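Local coordinates for protein xyloglucanase (Paenibacillus pabuli, PDB 2JEQ) that probably hydrolyses the beta-1,4-glucan backbone of xyloglucan, as a family 5 glycoside hydrolase with a TIM-barrel fold, at residues M180-D185 and G226-I231; I261-Y266 and V319-F324. All coordinates share one frame; numbering follows the deposited sequence.

Contact 1: M180-D185 and G226-I231; sequences MNEVFD and GWNTNI. With BGC (beta-D-glucopyranose), chain B.
The amide of Asn228 lies over one face of the Phe184 ring. The two planes are 18° apart, so amide and ring are stacked. OD1 sits off-centre, 3.1 Å from Phe184 CD1. Trp227 NE1 lies at the edge of this ring, near its plane. Phe184 CB in turn lies over a face of the Trp227 indole, 3.8 Å from the centroid of the five-membered ring, a CH-pi contact. Val183 O is over the same face, offset toward the rim. Asp185 comes to the indole edge, with OD1 3.2 Å from Trp227 CZ2 and its carboxylate turned steeply.

Both loops follow TIM-barrel strands, 175-178 and 222-225, beside the bound sugar. Segment 226-231 starts with a type II beta turn, Gly226 to Thr229, and runs into helix 231-235. One direct backbone bond joins the segments, Asn228 N to Val183 O at 3.0 Å. One water donates to Asn181 O and Gly226 O and accepts from Val183 N.

Glu182, in an Asn-Glu pair, is probably the family 5 acid/base. Its chain is extended beyond CG, and the carboxylate lies next to the glucose, where the modelled spacing is too tight to interpret. Tyr135 and His264 hydrogen-bond to its OE1 and OE2. Thr229 crosses this stem at about a right angle, OG1 3.3 Å from Glu182 CG. CG anti to the backbone N (chi1 173°) brings the Asn181 amide to the sugar, where ND2 donates to glucose O2 at 3.1 Å. Arg87 holds OD1. A second water bridges Glu182 OE1 and Asn228 OD1, 2.6 Å from the latter.

Contact 2: I261-Y266 and V319-F324; sequences ISAHYY and VVIGEF. With BGC (beta-D-glucopyranose), chain B.
Glu323 lies across one face of the His264 ring. Its CG is 3.7 Å from the ring centroid, close to the ring normal, and the carboxylate and imidazole planes are only 15° apart, stacked. Its chain, with CG anti to the carbonyl carbon (chi1 -47°), runs extended and lays the carboxylate along the imidazole. OE2 accepts from the glucose O2 at 2.8 Å and forms a salt bridge with Arg87. OE1, whose position is less certain, accepts from Tyr266 OH at 3.0 Å, at the edge of the tyrosine ring. His264 ND1 is hydrogen-bonded to Glu182 OE2, not to Glu323. A leucine in place of His264 would probably leave Glu182 without this partner and Glu323 without the flat ring against which it stacks.

The two segments are neighbouring parallel strands of the eight-stranded TIM barrel. Glu323, at the C-terminal end of its strand, probably serves as the family 5 nucleophile. Val320 N gives to Ile261 O at 2.9 Å, and Ala263 N to Val320 O at 3.2 Å. Gly322 N reaches Ala263 O by a more bent bond, 134° at the hydrogen. Tyr265 N donates to Glu323 O at 2.9 Å. Ile321 centres an inverse gamma turn. Ala263, Ile321, Tyr265 and Phe324 share the outer face, partly packed against helices 298-313 and 336-353; Ala263 CB meets Ile321 CD1 at 4.0 Å.

Overall arrangement
Both contacts touch the same glucose, with centres about 10 Å apart. Contact 1 lies in the loops at that end of the barrel, while contact 2 runs from the barrel wall up to it. Contact 2 is the more buried: two strands joined by a ladder of backbone bonds, with apolar packing behind. Contact 1 is partly buried and joins loops, so it relies on stacked flat groups, waters and a single direct backbone bond. His264 joins the two, by its side chain to Glu182 and probably by its backbone N to Thr229 O. Each contact contributes one glutamate to the site, consistent with the paired carboxylates of a retaining family 5 enzyme.

Contact 1: M180-D185 and G226-I231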
ATOM      1  N   MET A 180       0.659   8.056  -3.306  1.00 17.59           N
ATOM      2  CA  MET A 180      -0.364   8.247  -2.307  1.00 19.07           C
ATOM      3  C   MET A 180      -0.928   6.876  -1.998  1.00 18.46           C
ATOM      4  O   MET A 180      -0.465   5.867  -2.560  1.00 19.20           O
ATOM      5  CB  MET A 180      -1.443   9.225  -2.791  1.00 18.49           C
ATOM      6  CG  MET A 180      -2.003   8.891  -4.162  1.00 20.40           C
ATOM      7  SD  MET A 180      -2.534  10.416  -5.009  1.00 22.84           S
ATOM      8  CE  MET A 180      -3.580   9.618  -6.214  1.00 22.96           C
ATOM      9  N   ASN A 181      -1.909   6.840  -1.112  1.00 17.59           N
ATOM     10  CA  ASN A 181      -2.396   5.579  -0.576  1.00 17.49           C
ATOM     11  C   ASN A 181      -3.765   5.311  -1.171  1.00 17.52           C
ATOM     12  O   ASN A 181      -3.852   4.971  -2.349  1.00 17.12           O
ATOM     13  CB  ASN A 181      -2.414   5.576   0.960  1.00 16.61           C
ATOM     14  CG  ASN A 181      -3.085   4.330   1.537  1.00 17.61           C
ATOM     15  OD1 ASN A 181      -2.857   3.212   1.074  1.00 17.16           O
ATOM     16  ND2 ASN A 181      -3.959   4.533   2.519  1.00 19.27           N
ATOM     17  N   GLU A 182      -4.822   5.506  -0.386  1.00 17.25           N
ATOM     18  CA  GLU A 182      -6.198   5.319  -0.888  1.00 17.25           C
ATOM     19  C   GLU A 182      -6.901   6.662  -1.051  1.00 16.87           C
ATOM     20  O   GLU A 182      -7.362   7.280  -0.075  1.00 16.75           O
ATOM     21  CB  GLU A 182      -7.005   4.393   0.025  1.00 17.66           C
ATOM     22  CG  GLU A 182      -6.503   2.956   0.094  1.00 16.90           C
ATOM     23  CD  GLU A 182      -7.303   2.083   1.069  1.00 19.46           C
ATOM     24  OE1 GLU A 182      -8.021   2.630   1.967  1.00 21.35           O
ATOM     25  OE2 GLU A 182      -7.156   0.835   0.957  1.00 21.96           O
ATOM     26  N   VAL A 183      -6.997   7.114  -2.289  1.00 15.71           N
ATOM     27  CA  VAL A 183      -7.406   8.479  -2.530  1.00 15.45           C
ATOM     28  C   VAL A 183      -8.762   8.487  -3.242  1.00 16.27           C
ATOM     29  O   VAL A 183      -8.892   7.938  -4.326  1.00 15.92           O
ATOM     30  CB  VAL A 183      -6.308   9.286  -3.319  1.00 15.63           C
ATOM     31  CG1 VAL A 183      -6.814  10.652  -3.741  1.00 15.85           C
ATOM     32  CG2 VAL A 183      -5.031   9.402  -2.503  1.00 15.15           C
ATOM     33  N   PHE A 184      -9.744   9.108  -2.583  1.00 16.23           N
ATOM     34  CA  PHE A 184     -11.121   9.205  -3.035  1.00 17.37           C
ATOM     35  C   PHE A 184     -11.903  10.253  -2.222  1.00 18.55           C
ATOM     36  O   PHE A 184     -11.323  10.954  -1.377  1.00 17.81           O
ATOM     37  CB  PHE A 184     -11.800   7.816  -3.136  1.00 17.31           C
ATOM     38  CG  PHE A 184     -12.367   7.268  -1.831  1.00 15.80           C
ATOM     39  CD1 PHE A 184     -11.596   7.190  -0.672  1.00 17.05           C
ATOM     40  CD2 PHE A 184     -13.671   6.792  -1.796  1.00 17.19           C
ATOM     41  CE1 PHE A 184     -12.134   6.676   0.536  1.00 18.55           C
ATOM     42  CE2 PHE A 184     -14.236   6.272  -0.599  1.00 19.89           C
ATOM     43  CZ  PHE A 184     -13.458   6.210   0.563  1.00 18.84           C
ATOM     44  N   ASP A 185     -13.202  10.391  -2.493  1.00 20.65           N
ATOM     45  CA  ASP A 185     -14.004  11.445  -1.858  1.00 21.95           C
ATOM     46  C   ASP A 185     -14.766  10.996  -0.621  1.00 23.29           C
ATOM     47  O   ASP A 185     -15.607  11.741  -0.098  1.00 24.18           O
ATOM     48  CB  ASP A 185     -14.967  12.106  -2.880  1.00 22.27           C
ATOM     49  CG  ASP A 185     -15.911  11.102  -3.573  1.00 24.60           C
ATOM     50  OD1 ASP A 185     -15.718   9.862  -3.433  1.00 24.79           O
ATOM     51  OD2 ASP A 185     -16.868  11.560  -4.277  1.00 25.81           O
ATOM     52  N   GLY A 226      -5.034   4.058  -8.685  1.00 15.81           N
ATOM     53  CA  GLY A 226      -6.251   4.715  -9.166  1.00 16.79           C
ATOM     54  C   GLY A 226      -7.181   5.007  -7.997  1.00 17.20           C
ATOM     55  O   GLY A 226      -6.732   5.119  -6.819  1.00 17.07           O
ATOM     56  N   TRP A 227      -8.461   5.154  -8.331  1.00 16.67           N
ATOM     57  CA  TRP A 227      -9.504   5.555  -7.411  1.00 18.26           C
ATOM     58  C   TRP A 227      -9.699   4.574  -6.249  1.00 19.08           C
ATOM     59  O   TRP A 227     -10.074   3.407  -6.460  1.00 19.56           O
ATOM     60  CB  TRP A 227     -10.832   5.684  -8.155  1.00 18.37           C
ATOM     61  CG  TRP A 227     -11.939   6.325  -7.326  1.00 18.01           C
ATOM     62  CD1 TRP A 227     -12.933   5.692  -6.632  1.00 18.24           C
ATOM     63  CD2 TRP A 227     -12.140   7.722  -7.124  1.00 18.13           C
ATOM     64  NE1 TRP A 227     -13.755   6.620  -6.015  1.00 17.51           N
ATOM     65  CE2 TRP A 227     -13.291   7.873  -6.311  1.00 17.17           C
ATOM     66  CE3 TRP A 227     -11.476   8.870  -7.583  1.00 16.68           C
ATOM     67  CZ2 TRP A 227     -13.776   9.132  -5.915  1.00 18.53           C
ATOM     68  CZ3 TRP A 227     -11.966  10.126  -7.193  1.00 18.93           C
ATOM     69  CH2 TRP A 227     -13.095  10.245  -6.357  1.00 17.72           C
ATOM     70  N   ASN A 228      -9.470   5.067  -5.038  1.00 19.11           N
ATOM     71  CA  ASN A 228      -9.603   4.275  -3.787  1.00 19.17           C
ATOM     72  C   ASN A 228      -8.836   2.960  -3.807  1.00 19.05           C
ATOM     73  O   ASN A 228      -9.254   1.989  -3.176  1.00 19.97           O
ATOM     74  CB  ASN A 228     -11.080   4.017  -3.501  1.00 19.22           C
ATOM     75  CG  ASN A 228     -11.383   3.796  -2.020  1.00 19.63           C
ATOM     76  OD1 ASN A 228     -10.641   4.226  -1.143  1.00 19.47           O
ATOM     77  ND2 ASN A 228     -12.510   3.143  -1.750  1.00 19.15           N
ATOM     78  N   THR A 229      -7.691   2.942  -4.494  1.00 18.71           N
ATOM     79  CA  THR A 229      -6.979   1.691  -4.866  1.00 18.84           C
ATOM     80  C   THR A 229      -7.934   0.552  -5.291  1.00 18.61           C
ATOM     81  O   THR A 229      -7.727  -0.611  -4.948  1.00 18.80           O
ATOM     82  CB  THR A 229      -6.061   1.145  -3.739  1.00 18.36           C
ATOM     83  OG1 THR A 229      -6.813   1.008  -2.530  1.00 16.98           O
ATOM     84  CG2 THR A 229      -4.855   2.035  -3.497  1.00 20.60           C
ATOM     85  N   ASN A 230      -8.994   0.890  -6.003  1.00 18.47           N
ATOM     86  CA  ASN A 230     -10.022  -0.074  -6.342  1.00 18.74           C
ATOM     87  C   ASN A 230      -9.816  -0.604  -7.770  1.00 18.38           C
ATOM     88  O   ASN A 230      -9.816   0.165  -8.728  1.00 17.73           O
ATOM     89  CB  ASN A 230     -11.397   0.574  -6.137  1.00 18.43           C
ATOM     90  CG  ASN A 230     -12.587  -0.349  -6.521  1.00 22.88           C
ATOM     91  OD1 ASN A 230     -12.887  -0.568  -7.709  1.00 22.53           O
ATOM     92  ND2 ASN A 230     -13.301  -0.828  -5.509  1.00 23.11           N
ATOM     93  N   ILE A 231      -9.635  -1.916  -7.904  1.00 19.44           N
ATOM     94  CA  ILE A 231      -9.361  -2.551  -9.217  1.00 19.55           C
ATOM     95  C   ILE A 231     -10.384  -2.161 -10.296  1.00 19.77           C
ATOM     96  O   ILE A 231     -10.002  -1.803 -11.400  1.00 19.52           O
ATOM     97  CB  ILE A 231      -9.268  -4.107  -9.112  1.00 19.49           C
ATOM     98  CG1 ILE A 231      -7.970  -4.527  -8.414  1.00 22.68           C
ATOM     99  CG2 ILE A 231      -9.297  -4.755 -10.489  1.00 20.26           C
ATOM    100  CD1 ILE A 231      -8.006  -5.959  -7.811  1.00 20.95           C
TER
HETATM  101  C2  BGC B   1      -5.596   1.393   4.750  1.00 29.37           C
HETATM  102  C3  BGC B   1      -5.095   1.111   6.161  1.00 27.54           C
HETATM  103  C4  BGC B   1      -6.190   0.450   7.032  1.00 28.89           C
HETATM  104  C5  BGC B   1      -6.833  -0.727   6.272  1.00 30.97           C
HETATM  105  C6  BGC B   1      -7.921  -1.539   6.997  1.00 32.88           C
HETATM  106  C1  BGC B   1      -6.184   0.079   4.271  1.00 29.98           C
HETATM  107  O1  BGC B   1      -6.459   0.055   2.895  1.00 33.21           O
HETATM  108  O2  BGC B   1      -4.536   1.834   3.921  1.00 29.79           O
HETATM  109  O3  BGC B   1      -4.676   2.319   6.732  1.00 28.36           O
HETATM  110  O4  BGC B   1      -5.619   0.031   8.252  1.00 24.56           O
HETATM  111  O5  BGC B   1      -7.327  -0.165   5.061  1.00 31.05           O
HETATM  112  O6  BGC B   1      -8.987  -0.709   7.434  1.00 34.92           O
HETATM  113  O   HOH W   1      -5.948   5.745  -4.128  1.00 13.79           O
HETATM  114  O   HOH W   2     -10.763   3.523   1.334  1.00 25.13           O

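Contact 2: I261-Y266 and V319-F324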
ATOM      1  N   ILE A 261       1.746   0.176 -10.973  1.00 17.86           N
ATOM      2  CA  ILE A 261       0.355   0.501 -10.631  1.00 17.84           C
ATOM      3  C   ILE A 261      -0.017  -0.211  -9.340  1.00 17.24           C
ATOM      4  O   ILE A 261       0.258  -1.393  -9.196  1.00 17.04           O
ATOM      5  CB  ILE A 261      -0.636   0.041 -11.745  1.00 17.79           C
ATOM      6  CG1 ILE A 261      -0.174   0.534 -13.127  1.00 15.60           C
ATOM      7  CG2 ILE A 261      -2.078   0.478 -11.403  1.00 17.71           C
ATOM      8  CD1 ILE A 261       0.153   2.037 -13.208  1.00 12.06           C
ATOM      9  N   SER A 262      -0.657   0.536  -8.439  1.00 17.49           N
ATOM     10  CA  SER A 262      -1.162   0.054  -7.158  1.00 17.46           C
ATOM     11  C   SER A 262      -2.656  -0.291  -7.180  1.00 17.19           C
ATOM     12  O   SER A 262      -3.462   0.359  -7.857  1.00 17.00           O
ATOM     13  CB  SER A 262      -0.961   1.133  -6.102  1.00 17.94           C
ATOM     14  OG  SER A 262      -1.525   0.759  -4.867  1.00 22.91           O
ATOM     15  N   ALA A 263      -2.994  -1.321  -6.419  1.00 15.84           N
ATOM     16  CA  ALA A 263      -4.344  -1.639  -6.050  1.00 15.85           C
ATOM     17  C   ALA A 263      -4.228  -2.406  -4.728  1.00 15.81           C
ATOM     18  O   ALA A 263      -3.177  -2.957  -4.387  1.00 17.10           O
ATOM     19  CB  ALA A 263      -5.019  -2.495  -7.101  1.00 15.53           C
ATOM     20  N   HIS A 264      -5.314  -2.390  -3.993  1.00 16.00           N
ATOM     21  CA  HIS A 264      -5.457  -3.115  -2.743  1.00 16.97           C
ATOM     22  C   HIS A 264      -6.627  -4.039  -2.978  1.00 17.15           C
ATOM     23  O   HIS A 264      -7.457  -3.796  -3.861  1.00 17.34           O
ATOM     24  CB  HIS A 264      -5.808  -2.141  -1.600  1.00 15.14           C
ATOM     25  CG  HIS A 264      -4.726  -1.163  -1.279  1.00 15.87           C
ATOM     26  ND1 HIS A 264      -4.903  -0.126  -0.387  1.00 14.60           N
ATOM     27  CD2 HIS A 264      -3.454  -1.051  -1.740  1.00 13.63           C
ATOM     28  CE1 HIS A 264      -3.780   0.562  -0.297  1.00 17.42           C
ATOM     29  NE2 HIS A 264      -2.888   0.018  -1.105  1.00 11.73           N
ATOM     30  N   TYR A 265      -6.702  -5.073  -2.155  1.00 18.90           N
ATOM     31  CA  TYR A 265      -7.683  -6.107  -2.283  1.00 19.33           C
ATOM     32  C   TYR A 265      -8.124  -6.592  -0.896  1.00 19.94           C
ATOM     33  O   TYR A 265      -7.316  -7.146  -0.142  1.00 20.43           O
ATOM     34  CB  TYR A 265      -7.073  -7.262  -3.086  1.00 20.45           C
ATOM     35  CG  TYR A 265      -8.114  -8.222  -3.557  1.00 21.25           C
ATOM     36  CD1 TYR A 265      -8.992  -7.868  -4.586  1.00 22.86           C
ATOM     37  CD2 TYR A 265      -8.267  -9.463  -2.953  1.00 23.64           C
ATOM     38  CE1 TYR A 265      -9.973  -8.737  -5.033  1.00 22.15           C
ATOM     39  CE2 TYR A 265      -9.279 -10.353  -3.390  1.00 22.87           C
ATOM     40  CZ  TYR A 265     -10.114  -9.974  -4.442  1.00 22.97           C
ATOM     41  OH  TYR A 265     -11.116 -10.822  -4.905  1.00 23.60           O
ATOM     42  N   TYR A 266      -9.389  -6.360  -0.557  1.00 20.13           N
ATOM     43  CA  TYR A 266      -9.981  -6.873   0.671  1.00 20.37           C
ATOM     44  C   TYR A 266     -11.381  -7.434   0.392  1.00 20.38           C
ATOM     45  O   TYR A 266     -12.270  -7.351   1.239  1.00 20.69           O
ATOM     46  CB  TYR A 266     -10.127  -5.764   1.712  1.00 21.02           C
ATOM     47  CG  TYR A 266      -8.858  -5.181   2.294  1.00 19.61           C
ATOM     48  CD1 TYR A 266      -8.337  -5.674   3.481  1.00 20.26           C
ATOM     49  CD2 TYR A 266      -8.256  -4.070   1.718  1.00 19.43           C
ATOM     50  CE1 TYR A 266      -7.199  -5.139   4.048  1.00 20.63           C
ATOM     51  CE2 TYR A 266      -7.087  -3.516   2.269  1.00 19.31           C
ATOM     52  CZ  TYR A 266      -6.580  -4.061   3.443  1.00 19.99           C
ATOM     53  OH  TYR A 266      -5.479  -3.534   4.023  1.00 20.62           O
ATOM     54  N   VAL A 319       2.565  -4.448 -11.410  1.00 19.12           N
ATOM     55  CA  VAL A 319       1.454  -4.190 -10.501  1.00 16.89           C
ATOM     56  C   VAL A 319       1.783  -4.645  -9.084  1.00 16.33           C
ATOM     57  O   VAL A 319       2.293  -5.741  -8.870  1.00 15.45           O
ATOM     58  CB  VAL A 319       0.111  -4.835 -10.960  1.00 16.00           C
ATOM     59  CG1 VAL A 319      -0.997  -4.691  -9.866  1.00 15.62           C
ATOM     60  CG2 VAL A 319      -0.382  -4.166 -12.211  1.00 15.82           C
ATOM     61  N   VAL A 320       1.489  -3.779  -8.124  1.00 15.63           N
ATOM     62  CA  VAL A 320       1.710  -4.077  -6.714  1.00 14.95           C
ATOM     63  C   VAL A 320       0.340  -4.078  -6.041  1.00 14.46           C
ATOM     64  O   VAL A 320      -0.325  -3.054  -6.000  1.00 15.38           O
ATOM     65  CB  VAL A 320       2.694  -3.024  -6.046  1.00 15.64           C
ATOM     66  CG1 VAL A 320       2.751  -3.159  -4.490  1.00 15.63           C
ATOM     67  CG2 VAL A 320       4.144  -3.139  -6.626  1.00 14.80           C
ATOM     68  N   ILE A 321      -0.065  -5.225  -5.516  1.00 14.92           N
ATOM     69  CA  ILE A 321      -1.206  -5.332  -4.612  1.00 14.74           C
ATOM     70  C   ILE A 321      -0.762  -4.894  -3.192  1.00 14.84           C
ATOM     71  O   ILE A 321      -0.429  -5.730  -2.358  1.00 15.18           O
ATOM     72  CB  ILE A 321      -1.864  -6.761  -4.665  1.00 15.05           C
ATOM     73  CG1 ILE A 321      -2.309  -7.145  -6.096  1.00 14.69           C
ATOM     74  CG2 ILE A 321      -3.085  -6.863  -3.703  1.00 13.79           C
ATOM     75  CD1 ILE A 321      -3.259  -6.115  -6.824  1.00 15.65           C
ATOM     76  N   GLY A 322      -0.743  -3.572  -2.942  1.00 14.19           N
ATOM     77  CA  GLY A 322      -0.029  -2.995  -1.795  1.00 14.06           C
ATOM     78  C   GLY A 322      -0.578  -3.343  -0.425  1.00 13.99           C
ATOM     79  O   GLY A 322       0.124  -3.236   0.566  1.00 14.53           O
ATOM     80  N   GLU A 323      -1.835  -3.787  -0.393  1.00 14.36           N
ATOM     81  CA  GLU A 323      -2.471  -4.319   0.799  1.00 15.06           C
ATOM     82  C   GLU A 323      -3.506  -5.425   0.438  1.00 14.78           C
ATOM     83  O   GLU A 323      -4.237  -5.349  -0.574  1.00 15.01           O
ATOM     84  CB  GLU A 323      -3.140  -3.193   1.630  1.00 13.81           C
ATOM     85  CG  GLU A 323      -2.298  -1.959   1.878  1.00 13.72           C
ATOM     86  CD  GLU A 323      -3.098  -0.855   2.589  1.00 16.97           C
ATOM     87  OE1 GLU A 323      -4.304  -1.095   2.783  1.00 19.51           O
ATOM     88  OE2 GLU A 323      -2.533   0.231   2.923  1.00 16.78           O
ATOM     89  N   PHE A 324      -3.525  -6.468   1.273  1.00 14.59           N
ATOM     90  CA  PHE A 324      -4.539  -7.533   1.263  1.00 13.75           C
ATOM     91  C   PHE A 324      -4.497  -8.200   2.667  1.00 14.72           C
ATOM     92  O   PHE A 324      -3.515  -8.054   3.431  1.00 14.57           O
ATOM     93  CB  PHE A 324      -4.304  -8.588   0.142  1.00 14.22           C
ATOM     94  CG  PHE A 324      -3.199  -9.583   0.424  1.00 13.19           C
ATOM     95  CD1 PHE A 324      -1.878  -9.271   0.130  1.00 11.92           C
ATOM     96  CD2 PHE A 324      -3.486 -10.840   0.981  1.00 12.91           C
ATOM     97  CE1 PHE A 324      -0.851 -10.187   0.398  1.00 11.62           C
ATOM     98  CE2 PHE A 324      -2.462 -11.756   1.262  1.00 13.64           C
ATOM     99  CZ  PHE A 324      -1.138 -11.425   0.961  1.00 13.29           C
TER
HETATM  100  C2  BGC B   1      -5.596   1.393   4.750  1.00 29.37           C
HETATM  101  C3  BGC B   1      -5.095   1.111   6.161  1.00 27.54           C
HETATM  102  C4  BGC B   1      -6.190   0.450   7.032  1.00 28.89           C
HETATM  103  C5  BGC B   1      -6.833  -0.727   6.272  1.00 30.97           C
HETATM  104  C6  BGC B   1      -7.921  -1.539   6.997  1.00 32.88           C
HETATM  105  C1  BGC B   1      -6.184   0.079   4.271  1.00 29.98           C
HETATM  106  O1  BGC B   1      -6.459   0.055   2.895  1.00 33.21           O
HETATM  107  O2  BGC B   1      -4.536   1.834   3.921  1.00 29.79           O
HETATM  108  O3  BGC B   1      -4.676   2.319   6.732  1.00 28.36           O
HETATM  109  O4  BGC B   1      -5.619   0.031   8.252  1.00 24.56           O
HETATM  110  O5  BGC B   1      -7.327  -0.165   5.061  1.00 31.05           O
HETATM  111  O6  BGC B   1      -8.987  -0.709   7.434  1.00 34.92           O